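Local coordinates for protein thymine dioxygenase (Neurospora crassa, PDB 5C3Q) that probably oxidises the methyl group of thymine as a non-haem, metal-dependent dioxygenase that uses 2-oxoglutarate as cosubstrate, at residues G232-S237 and V272-E277; E215-G220 and A256-A261; D118-Y123 and I190-H195. One frame throughout, in Å; residues are numbered along the deposited sequence.

Contact 1. Residues G232-S237 and V272-E277; sequences GLQVKS and VHRVVE. With NI (nickel (II) ion), chain E; AKG (2-oxoglutaric acid), chain F.
Q234 and R274 are a hydrogen-bonded pair of neighbouring antiparallel strands in the smaller sheet of the double-stranded beta-helix fold. Their backbones satisfy each other, Q234 N giving to R274 O at 2.9 Å and R274 N to Q234 O at 3.0 Å. Outside them, K236 N gives to V272 O and V276 N to G232 O. The side chains join this pair again: CG of R274 lies between its backbone N and carbonyl carbon (chi1 72°), and the chain, extended to NE, runs alongside Q234. OE1 of Q234 receives both NE (2.8 Å) and NH2 (2.9 Å) of R274, with amide and guanidinium planes 15° apart. NE2 of Q234 bonds to OD1 of D244, and F242 makes a cation-pi contact with R274. V276 CG1 sits over one face of the guanidinium, toward its rim, and with the double grip should limit its rotation. L233, V235, H273 and V275 share the other face of the sheet, all but V235 lining the 2-oxoglutarate pocket. The imidazole of H273 is fixed at both nitrogens: ND1 bonds to T271 O and NE2 binds nickel at 2.2 Å. Farther along this face, V275 CG2 packs against C5 of 2-oxoglutarate at 3.5 Å.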
loop_
_atom_site.group_PDB
_atom_site.type_symbol
_atom_site.label_atom_id
_atom_site.label_comp_id
_atom_site.label_asym_id
_atom_site.label_seq_id
_atom_site.Cartn_x
_atom_site.Cartn_y
_atom_site.Cartn_z
ATOM N N GLY A 232 -10.024 9.436 -5.611
ATOM C CA GLY A 232 -9.219 9.088 -6.781
ATOM C C GLY A 232 -8.778 7.635 -6.811
ATOM O O GLY A 232 -8.512 7.093 -7.882
ATOM N N LEU A 233 -8.692 7.005 -5.640
ATOM C CA LEU A 233 -8.327 5.592 -5.549
ATOM C C LEU A 233 -9.441 4.720 -6.120
ATOM O O LEU A 233 -10.613 4.909 -5.802
ATOM C CB LEU A 233 -8.045 5.187 -4.101
ATOM C CG LEU A 233 -7.748 3.700 -3.861
ATOM C CD1 LEU A 233 -6.456 3.272 -4.536
ATOM C CD2 LEU A 233 -7.691 3.405 -2.372
ATOM N N GLN A 234 -9.063 3.761 -6.961
ATOM C CA GLN A 234 -10.018 2.863 -7.597
ATOM C C GLN A 234 -9.520 1.434 -7.521
ATOM O O GLN A 234 -8.324 1.180 -7.631
ATOM C CB GLN A 234 -10.250 3.249 -9.057
ATOM C CG GLN A 234 -10.871 4.620 -9.249
ATOM C CD GLN A 234 -11.279 4.886 -10.689
ATOM O OE1 GLN A 234 -10.622 4.439 -11.630
ATOM N NE2 GLN A 234 -12.361 5.630 -10.867
ATOM N N VAL A 235 -10.451 0.512 -7.318
ATOM C CA VAL A 235 -10.145 -0.902 -7.173
ATOM C C VAL A 235 -10.901 -1.638 -8.275
ATOM O O VAL A 235 -12.068 -1.343 -8.530
ATOM C CB VAL A 235 -10.587 -1.413 -5.787
ATOM C CG1 VAL A 235 -10.362 -2.915 -5.650
ATOM C CG2 VAL A 235 -9.857 -0.659 -4.686
ATOM N N LYS A 236 -10.236 -2.591 -8.924
ATOM C CA LYS A 236 -10.843 -3.314 -10.033
ATOM C C LYS A 236 -11.851 -4.348 -9.524
ATOM O O LYS A 236 -11.549 -5.149 -8.637
ATOM C CB LYS A 236 -9.767 -3.972 -10.908
ATOM C CG LYS A 236 -10.217 -4.205 -12.340
ATOM C CD LYS A 236 -9.053 -4.247 -13.320
ATOM C CE LYS A 236 -9.562 -4.300 -14.747
ATOM N NZ LYS A 236 -8.551 -4.820 -15.707
ATOM N N SER A 237 -13.057 -4.306 -10.079
ATOM C CA SER A 237 -14.120 -5.231 -9.709
ATOM C C SER A 237 -13.908 -6.596 -10.368
ATOM O O SER A 237 -13.138 -6.708 -11.328
ATOM C CB SER A 237 -15.472 -4.671 -10.149
ATOM O OG SER A 237 -15.633 -4.789 -11.551
ATOM N N VAL A 272 -6.059 -5.405 -8.447
ATOM C CA VAL A 272 -5.508 -4.294 -9.207
ATOM C C VAL A 272 -6.186 -3.007 -8.755
ATOM O O VAL A 272 -7.406 -2.967 -8.577
ATOM C CB VAL A 272 -5.707 -4.500 -10.726
ATOM C CG1 VAL A 272 -5.239 -3.286 -11.524
ATOM C CG2 VAL A 272 -4.966 -5.752 -11.198
ATOM N N HIS A 273 -5.383 -1.964 -8.561
ATOM C CA HIS A 273 -5.885 -0.656 -8.172
ATOM C C HIS A 273 -5.031 0.456 -8.777
ATOM O O HIS A 273 -3.928 0.215 -9.264
ATOM C CB HIS A 273 -5.941 -0.535 -6.645
ATOM C CG HIS A 273 -4.661 -0.891 -5.963
ATOM N ND1 HIS A 273 -4.173 -2.180 -5.918
ATOM C CD2 HIS A 273 -3.763 -0.126 -5.302
ATOM C CE1 HIS A 273 -3.029 -2.191 -5.260
ATOM N NE2 HIS A 273 -2.760 -0.958 -4.877
ATOM N N ARG A 274 -5.564 1.674 -8.749
ATOM C CA ARG A 274 -4.922 2.828 -9.366
ATOM C C ARG A 274 -5.429 4.095 -8.697
ATOM O O ARG A 274 -6.348 4.043 -7.878
ATOM C CB ARG A 274 -5.226 2.872 -10.868
ATOM C CG ARG A 274 -6.660 3.247 -11.209
ATOM C CD ARG A 274 -6.969 3.059 -12.683
ATOM N NE ARG A 274 -8.321 3.512 -13.002
ATOM C CZ ARG A 274 -8.819 3.618 -14.231
ATOM N NH1 ARG A 274 -8.086 3.304 -15.293
ATOM N NH2 ARG A 274 -10.060 4.053 -14.400
ATOM N N VAL A 275 -4.828 5.228 -9.048
ATOM C CA VAL A 275 -5.338 6.528 -8.626
ATOM C C VAL A 275 -5.518 7.405 -9.861
ATOM O O VAL A 275 -4.577 7.610 -10.626
ATOM C CB VAL A 275 -4.416 7.233 -7.613
ATOM C CG1 VAL A 275 -5.073 8.508 -7.093
ATOM C CG2 VAL A 275 -4.094 6.314 -6.444
ATOM N N VAL A 276 -6.736 7.913 -10.041
ATOM C CA VAL A 276 -7.074 8.770 -11.175
ATOM C C VAL A 276 -7.593 10.103 -10.650
ATOM O O VAL A 276 -7.453 10.401 -9.464
ATOM C CB VAL A 276 -8.109 8.097 -12.112
ATOM C CG1 VAL A 276 -7.517 6.840 -12.730
ATOM C CG2 VAL A 276 -9.407 7.770 -11.376
ATOM N N GLU A 277 -8.165 10.913 -11.537
ATOM C CA GLU A 277 -8.858 12.130 -11.131
ATOM C C GLU A 277 -9.888 11.829 -10.052
ATOM O O GLU A 277 -10.539 10.784 -10.094
ATOM C CB GLU A 277 -9.574 12.766 -12.325
ATOM C CG GLU A 277 -8.678 13.598 -13.216
ATOM C CD GLU A 277 -9.461 14.310 -14.299
ATOM O OE1 GLU A 277 -9.658 15.538 -14.184
ATOM O OE2 GLU A 277 -9.898 13.635 -15.253
HETATM NI NI NI E . -0.814 0.100 -4.494
HETATM C C1 AKG F . 0.682 2.599 -3.936
HETATM O O1 AKG F . 1.011 1.405 -4.164
HETATM O O2 AKG F . 1.530 3.465 -3.636
HETATM C C2 AKG F . -0.732 2.995 -4.035
HETATM O O5 AKG F . -1.555 2.203 -4.486
HETATM C C3 AKG F . -1.157 4.379 -3.582
HETATM C C4 AKG F . -2.676 4.520 -3.616
HETATM C C5 AKG F . -3.123 5.863 -3.087
HETATM O O3 AKG F . -4.278 5.947 -2.620
HETATM O O4 AKG F . -2.351 6.845 -3.137
HETATM O O HOH W 1 -1.298 0.240 -2.344
#

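Contact 2. Residues E215-G220 and A256-A261; sequences EHTDYG and AGDLLA. With NI (nickel (II) ion), chain E; TDR (thymine), chain G; AKG (2-oxoglutaric acid), chain F.
The His-X-Asp part of the metal site, H216-T217-D218, runs on into a turn that receives the first turn of helix 258-263. Three successive carbonyls take three successive helix N-H groups: D218 O from D258 N at 2.8 Å, Y219 O from L259 N at 2.9 Å and G220 O from L260 N at 3.2 Å, with G257 at the N-cap. D258 reaches back, its OD2 accepting from T217 OG1 at 2.6 Å through the syn lone pair; R330 forms a salt bridge with the same oxygen. Backbone and side-chain bonds thus tie the turn to the helix start, beside the metal. H216 NE2 and D218 OD1 each bind nickel at 2.2 Å, CG of D218 lying anti to its carbonyl carbon (chi1 -70°), which helps bring OD1 there, while OD2 of D218 is taken by T223, N255 and the metal-bound water. Y219 grips thymine twice. Its backbone N gives a hydrogen bond to thymine O4 at 2.8 Å, and its ring lies over the base, nearly parallel and offset, with thymine C4 3.3 Å above the ring plane. With an alanine here the base would probably lose this flat support and be freer to tilt, although the backbone bond to O4 could remain. H273 completes the nickel-binding residues, giving the two-histidine, one-carboxylate facial triad of 2-oxoglutarate-dependent oxygenases.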
loop_
_atom_site.group_PDB
_atom_site.type_symbol
_atom_site.label_atom_id
_atom_site.label_comp_id
_atom_site.label_asym_id
_atom_site.label_seq_id
_atom_site.Cartn_x
_atom_site.Cartn_y
_atom_site.Cartn_z
ATOM N N GLU A 215 -2.126 1.740 -12.779
ATOM C CA GLU A 215 -2.682 0.487 -12.290
ATOM C C GLU A 215 -1.582 -0.525 -11.963
ATOM O O GLU A 215 -0.578 -0.636 -12.673
ATOM C CB GLU A 215 -3.694 -0.105 -13.280
ATOM C CG GLU A 215 -3.134 -0.528 -14.631
ATOM C CD GLU A 215 -4.191 -1.156 -15.524
ATOM O OE1 GLU A 215 -5.362 -0.734 -15.455
ATOM O OE2 GLU A 215 -3.852 -2.068 -16.308
ATOM N N HIS A 216 -1.775 -1.250 -10.869
ATOM C CA HIS A 216 -0.785 -2.208 -10.408
ATOM C C HIS A 216 -1.373 -3.086 -9.317
ATOM O O HIS A 216 -2.472 -2.822 -8.819
ATOM C CB HIS A 216 0.416 -1.462 -9.833
ATOM C CG HIS A 216 0.074 -0.651 -8.630
ATOM N ND1 HIS A 216 -0.647 0.520 -8.707
ATOM C CD2 HIS A 216 0.307 -0.864 -7.316
ATOM C CE1 HIS A 216 -0.825 1.005 -7.495
ATOM N NE2 HIS A 216 -0.259 0.185 -6.633
ATOM N N THR A 217 -0.634 -4.130 -8.962
ATOM C CA THR A 217 -0.862 -4.869 -7.730
ATOM C C THR A 217 0.297 -4.576 -6.782
ATOM O O THR A 217 1.426 -4.311 -7.229
ATOM C CB THR A 217 -0.952 -6.387 -7.977
ATOM O OG1 THR A 217 0.230 -6.845 -8.644
ATOM C CG2 THR A 217 -2.172 -6.735 -8.823
ATOM N N ASP A 218 0.020 -4.601 -5.481
ATOM C CA ASP A 218 1.067 -4.467 -4.470
ATOM C C ASP A 218 1.805 -5.796 -4.336
ATOM O O ASP A 218 1.261 -6.848 -4.684
ATOM C CB ASP A 218 0.481 -4.031 -3.122
ATOM C CG ASP A 218 -0.023 -2.588 -3.127
ATOM O OD1 ASP A 218 0.162 -1.852 -4.121
ATOM O OD2 ASP A 218 -0.610 -2.176 -2.109
ATOM N N TYR A 219 3.032 -5.748 -3.819
ATOM C CA TYR A 219 3.949 -6.892 -3.886
ATOM C C TYR A 219 3.945 -7.806 -2.662
ATOM O O TYR A 219 4.202 -9.010 -2.792
ATOM C CB TYR A 219 5.395 -6.413 -4.082
ATOM C CG TYR A 219 5.628 -5.408 -5.185
ATOM C CD1 TYR A 219 4.850 -5.397 -6.343
ATOM C CD2 TYR A 219 6.666 -4.484 -5.087
ATOM C CE1 TYR A 219 5.082 -4.477 -7.350
ATOM C CE2 TYR A 219 6.904 -3.563 -6.091
ATOM C CZ TYR A 219 6.113 -3.564 -7.217
ATOM O OH TYR A 219 6.356 -2.649 -8.215
ATOM N N GLY A 220 3.685 -7.236 -1.484
ATOM C CA GLY A 220 3.980 -7.897 -0.204
ATOM C C GLY A 220 2.844 -8.695 0.417
ATOM O O GLY A 220 2.058 -9.334 -0.288
ATOM N N ALA A 256 -4.444 -6.988 0.390
ATOM C CA ALA A 256 -3.439 -8.034 0.312
ATOM C C ALA A 256 -2.550 -7.795 -0.900
ATOM O O ALA A 256 -3.015 -7.315 -1.923
ATOM C CB ALA A 256 -4.101 -9.395 0.222
ATOM N N GLY A 257 -1.267 -8.119 -0.769
ATOM C CA GLY A 257 -0.325 -8.042 -1.875
ATOM C C GLY A 257 -0.066 -9.393 -2.531
ATOM O O GLY A 257 -0.564 -10.427 -2.088
ATOM N N ASP A 258 0.754 -9.378 -3.574
ATOM C CA ASP A 258 0.985 -10.562 -4.396
ATOM C C ASP A 258 1.633 -11.706 -3.642
ATOM O O ASP A 258 1.347 -12.864 -3.922
ATOM C CB ASP A 258 1.799 -10.193 -5.638
ATOM C CG ASP A 258 1.033 -9.278 -6.579
ATOM O OD1 ASP A 258 -0.219 -9.253 -6.486
ATOM O OD2 ASP A 258 1.670 -8.587 -7.407
ATOM N N LEU A 259 2.492 -11.390 -2.675
ATOM C CA LEU A 259 3.158 -12.431 -1.910
ATOM C C LEU A 259 2.146 -13.170 -1.020
ATOM O O LEU A 259 2.192 -14.397 -0.914
ATOM C CB LEU A 259 4.319 -11.839 -1.093
ATOM C CG LEU A 259 5.645 -12.594 -0.938
ATOM C CD1 LEU A 259 6.018 -13.473 -2.127
ATOM C CD2 LEU A 259 6.759 -11.587 -0.656
ATOM N N LEU A 260 1.217 -12.440 -0.405
ATOM C CA LEU A 260 0.170 -13.087 0.403
ATOM C C LEU A 260 -0.775 -13.919 -0.470
ATOM O O LEU A 260 -1.158 -15.018 -0.095
ATOM C CB LEU A 260 -0.620 -12.065 1.234
ATOM C CG LEU A 260 -1.733 -12.624 2.133
ATOM C CD1 LEU A 260 -1.227 -13.726 3.057
ATOM C CD2 LEU A 260 -2.360 -11.508 2.953
ATOM N N ALA A 261 -1.137 -13.395 -1.635
ATOM C CA ALA A 261 -1.944 -14.147 -2.601
ATOM C C ALA A 261 -1.306 -15.505 -2.876
ATOM O O ALA A 261 -1.946 -16.549 -2.751
ATOM C CB ALA A 261 -2.085 -13.361 -3.896
HETATM NI NI NI E . -0.814 0.100 -4.494
HETATM N N1 TDR G . 6.983 -0.572 -3.550
HETATM C C2 TDR G . 7.021 -1.603 -2.539
HETATM O O2 TDR G . 7.985 -1.695 -1.803
HETATM N N3 TDR G . 5.912 -2.519 -2.403
HETATM C C4 TDR G . 4.774 -2.415 -3.258
HETATM O O4 TDR G . 3.856 -3.203 -3.113
HETATM C C5 TDR G . 4.728 -1.370 -4.294
HETATM C CM5 TDR G . 3.565 -1.214 -5.222
HETATM C C6 TDR G . 5.862 -0.451 -4.424
HETATM C C1 AKG F . 0.682 2.599 -3.936
HETATM O O1 AKG F . 1.011 1.405 -4.164
HETATM O O2 AKG F . 1.530 3.465 -3.636
HETATM C C2 AKG F . -0.732 2.995 -4.035
HETATM O O5 AKG F . -1.555 2.203 -4.486
HETATM C C3 AKG F . -1.157 4.379 -3.582
HETATM C C4 AKG F . -2.676 4.520 -3.616
HETATM C C5 AKG F . -3.123 5.863 -3.087
HETATM O O3 AKG F . -4.278 5.947 -2.620
HETATM O O4 AKG F . -2.351 6.845 -3.137
HETATM O O HOH W 2 -2.621 -5.426 -4.743
HETATM O O HOH W 1 -1.298 0.240 -2.344
#

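Contact 3. Residues D118-Y123 and I190-H195; sequences DIKESY and ILRLLH. With AKG (2-oxoglutaric acid), chain F; TDR (thymine), chain G; EDO (1,2-ethanediol), chain I.
E121 and H195 run side by side in the same direction from adjacent strands, and their ends meet in a short hydrogen bond. ND1 of H195 gives to OE2 of E121 at 2.6 Å; the carboxylate oxygen lies in the ring plane and uses its anti lone pair, while the carboxylate itself is turned 39° from the imidazole. The other oxygen of E121 is held by K78 and Y92, which would favour a negative charge on the glutamate, and Y289 stacks on the H195 ring. Further along the same face Y123 and L193 also lie alongside each other, L193 CD1 meeting the edge of the tyrosine ring at CD2, 4.1 Å away. Both are hydrogen-bonded antiparallel pairs, with L193 N to Y123 O at 2.9 Å and H195 N to E121 O at 3.0 Å; S122 and L194 between them form a non-hydrogen-bonded pair. Strands 121-125 and 190-200 are neighbours in the larger sheet of the double-stranded beta-helix, with strand 284-295 on the other side of 190-200. The opposite face, bearing S122, R192 and L194, turns toward the ligands. CD2 of L194 packs against S122 CB at 3.8 Å, and its CD1 touches O2 of 2-oxoglutarate. R192 leaves the strand with CG anti to the backbone N and then bends at chi3 (-100°), which brings its guanidinium edge to 2-oxoglutarate and one face to thymine. NH1 gives to O2 of 2-oxoglutarate in the guanidinium plane at 2.9 Å, whereas thymine comes over one face edge-on, with its C6 3.5 Å from NH2. E124 forms a salt bridge with NE and so helps to set the plane, and NH2 also bonds to O1 of a 1,2-ethanediol molecule, probably from the crystallisation liquor.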
loop_
_atom_site.group_PDB
_atom_site.type_symbol
_atom_site.label_atom_id
_atom_site.label_comp_id
_atom_site.label_asym_id
_atom_site.label_seq_id
_atom_site.Cartn_x
_atom_site.Cartn_y
_atom_site.Cartn_z
ATOM N N ASP A 118 3.132 9.535 -14.290
ATOM C CA ASP A 118 2.255 9.734 -13.130
ATOM C C ASP A 118 2.572 11.057 -12.434
ATOM O O ASP A 118 3.736 11.381 -12.219
ATOM C CB ASP A 118 2.417 8.581 -12.135
ATOM C CG ASP A 118 1.867 7.260 -12.660
ATOM O OD1 ASP A 118 1.266 7.235 -13.755
ATOM O OD2 ASP A 118 2.035 6.237 -11.966
ATOM N N ILE A 119 1.538 11.827 -12.104
ATOM C CA ILE A 119 1.729 13.121 -11.457
ATOM C C ILE A 119 1.747 12.905 -9.944
ATOM O O ILE A 119 0.746 13.102 -9.258
ATOM C CB ILE A 119 0.641 14.140 -11.854
ATOM C CG1 ILE A 119 0.520 14.234 -13.378
ATOM C CG2 ILE A 119 0.975 15.512 -11.285
ATOM C CD1 ILE A 119 -0.728 14.952 -13.851
ATOM N N LYS A 120 2.902 12.483 -9.440
ATOM C CA LYS A 120 3.057 12.142 -8.032
ATOM C C LYS A 120 4.518 12.259 -7.610
ATOM O O LYS A 120 5.414 12.273 -8.446
ATOM C CB LYS A 120 2.557 10.712 -7.776
ATOM C CG LYS A 120 3.419 9.613 -8.391
ATOM C CD LYS A 120 2.924 8.224 -8.016
ATOM C CE LYS A 120 3.853 7.143 -8.545
ATOM N NZ LYS A 120 3.466 5.791 -8.047
ATOM N N GLU A 121 4.747 12.359 -6.308
ATOM C CA GLU A 121 6.086 12.198 -5.755
ATOM C C GLU A 121 5.978 11.357 -4.493
ATOM O O GLU A 121 4.914 11.284 -3.874
ATOM C CB GLU A 121 6.764 13.551 -5.483
ATOM C CG GLU A 121 5.952 14.523 -4.649
ATOM C CD GLU A 121 6.627 15.874 -4.463
ATOM O OE1 GLU A 121 7.860 15.990 -4.642
ATOM O OE2 GLU A 121 5.917 16.834 -4.107
ATOM N N SER A 122 7.072 10.699 -4.131
ATOM C CA SER A 122 7.065 9.798 -2.990
ATOM C C SER A 122 8.376 9.836 -2.219
ATOM O O SER A 122 9.422 10.208 -2.750
ATOM C CB SER A 122 6.766 8.367 -3.442
ATOM O OG SER A 122 7.790 7.867 -4.278
ATOM N N TYR A 123 8.289 9.461 -0.950
ATOM C CA TYR A 123 9.451 9.314 -0.101
ATOM C C TYR A 123 9.274 8.048 0.729
ATOM O O TYR A 123 8.293 7.910 1.468
ATOM C CB TYR A 123 9.609 10.538 0.797
ATOM C CG TYR A 123 10.803 10.452 1.716
ATOM C CD1 TYR A 123 12.093 10.658 1.234
ATOM C CD2 TYR A 123 10.644 10.160 3.065
ATOM C CE1 TYR A 123 13.191 10.578 2.072
ATOM C CE2 TYR A 123 11.735 10.077 3.910
ATOM C CZ TYR A 123 13.005 10.286 3.411
ATOM O OH TYR A 123 14.085 10.199 4.259
ATOM N N ILE A 190 7.979 -1.070 4.260
ATOM C CA ILE A 190 8.322 0.202 3.634
ATOM C C ILE A 190 7.195 1.204 3.853
ATOM O O ILE A 190 6.039 0.953 3.497
ATOM C CB ILE A 190 8.622 0.046 2.128
ATOM C CG1 ILE A 190 9.882 -0.804 1.910
ATOM C CG2 ILE A 190 8.771 1.402 1.446
ATOM C CD1 ILE A 190 11.185 -0.147 2.326
ATOM N N LEU A 191 7.545 2.331 4.460
ATOM C CA LEU A 191 6.615 3.429 4.679
ATOM C C LEU A 191 6.748 4.391 3.501
ATOM O O LEU A 191 7.755 5.093 3.378
ATOM C CB LEU A 191 6.931 4.117 6.011
ATOM C CG LEU A 191 6.249 5.430 6.387
ATOM C CD1 LEU A 191 4.739 5.282 6.412
ATOM C CD2 LEU A 191 6.762 5.896 7.741
ATOM N N ARG A 192 5.744 4.396 2.627
ATOM C CA ARG A 192 5.737 5.266 1.453
ATOM C C ARG A 192 4.827 6.476 1.665
ATOM O O ARG A 192 3.598 6.349 1.688
ATOM C CB ARG A 192 5.292 4.490 0.211
ATOM C CG ARG A 192 5.273 5.323 -1.063
ATOM C CD ARG A 192 4.693 4.560 -2.239
ATOM N NE ARG A 192 5.724 4.012 -3.112
ATOM C CZ ARG A 192 5.492 3.381 -4.261
ATOM N NH1 ARG A 192 4.249 3.192 -4.698
ATOM N NH2 ARG A 192 6.515 2.931 -4.978
ATOM N N LEU A 193 5.445 7.641 1.823
ATOM C CA LEU A 193 4.733 8.912 1.848
ATOM C C LEU A 193 4.470 9.329 0.406
ATOM O O LEU A 193 5.381 9.289 -0.422
ATOM C CB LEU A 193 5.575 9.986 2.547
ATOM C CG LEU A 193 6.102 9.637 3.942
ATOM C CD1 LEU A 193 6.877 10.813 4.506
ATOM C CD2 LEU A 193 4.973 9.244 4.883
ATOM N N LEU A 194 3.231 9.716 0.111
ATOM C CA LEU A 194 2.834 10.110 -1.240
ATOM C C LEU A 194 2.227 11.504 -1.265
ATOM O O LEU A 194 1.401 11.854 -0.420
ATOM C CB LEU A 194 1.826 9.116 -1.816
ATOM C CG LEU A 194 2.401 7.768 -2.256
ATOM C CD1 LEU A 194 1.346 6.669 -2.198
ATOM C CD2 LEU A 194 2.991 7.884 -3.651
ATOM N N HIS A 195 2.641 12.285 -2.253
ATOM C CA HIS A 195 2.053 13.582 -2.520
ATOM C C HIS A 195 1.729 13.672 -4.007
ATOM O O HIS A 195 2.606 13.516 -4.855
ATOM C CB HIS A 195 3.010 14.697 -2.094
ATOM C CG HIS A 195 2.615 16.053 -2.584
ATOM N ND1 HIS A 195 3.467 16.857 -3.306
ATOM C CD2 HIS A 195 1.456 16.742 -2.465
ATOM C CE1 HIS A 195 2.854 17.988 -3.606
ATOM N NE2 HIS A 195 1.632 17.942 -3.109
HETATM C C1 AKG F . 0.682 2.599 -3.936
HETATM O O1 AKG F . 1.011 1.405 -4.164
HETATM O O2 AKG F . 1.530 3.465 -3.636
HETATM C C2 AKG F . -0.732 2.995 -4.035
HETATM O O5 AKG F . -1.555 2.203 -4.486
HETATM C C3 AKG F . -1.157 4.379 -3.582
HETATM C C4 AKG F . -2.676 4.520 -3.616
HETATM C C5 AKG F . -3.123 5.863 -3.087
HETATM O O3 AKG F . -4.278 5.947 -2.620
HETATM O O4 AKG F . -2.351 6.845 -3.137
HETATM N N1 TDR G . 6.983 -0.572 -3.550
HETATM C C2 TDR G . 7.021 -1.603 -2.539
HETATM O O2 TDR G . 7.985 -1.695 -1.803
HETATM N N3 TDR G . 5.912 -2.519 -2.403
HETATM C C4 TDR G . 4.774 -2.415 -3.258
HETATM O O4 TDR G . 3.856 -3.203 -3.113
HETATM C C5 TDR G . 4.728 -1.370 -4.294
HETATM C CM5 TDR G . 3.565 -1.214 -5.222
HETATM C C6 TDR G . 5.862 -0.451 -4.424
HETATM C C1 EDO I . 10.424 4.244 -5.782
HETATM O O1 EDO I . 9.114 4.078 -5.234
HETATM C C2 EDO I . 10.338 4.624 -7.253
HETATM O O2 EDO I . 10.284 3.460 -8.082
#

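Overall arrangement
Contacts 2 and 3 are buried, whereas contact 1 is buried on its active-site face and partly exposed on the other. Contacts 1 and 2 touch directly: strands 273-275 and 213-216 are neighbours in the smaller sheet, H273 N probably bonds to H216 O, and the two contacts share the nickel ion and its water. Contact 3 belongs to the larger sheet, its centre about 16 to 17 Å from the other two, and meets them through 2-oxoglutarate and, with contact 2, thymine. Contacts 1 and 3 pair strands and put a polar side-chain pair, amide-guanidinium and carboxylate-imidazole respectively, on the face away from the ligands; contact 2 joins a turn to a helix start and supplies two metal ligands.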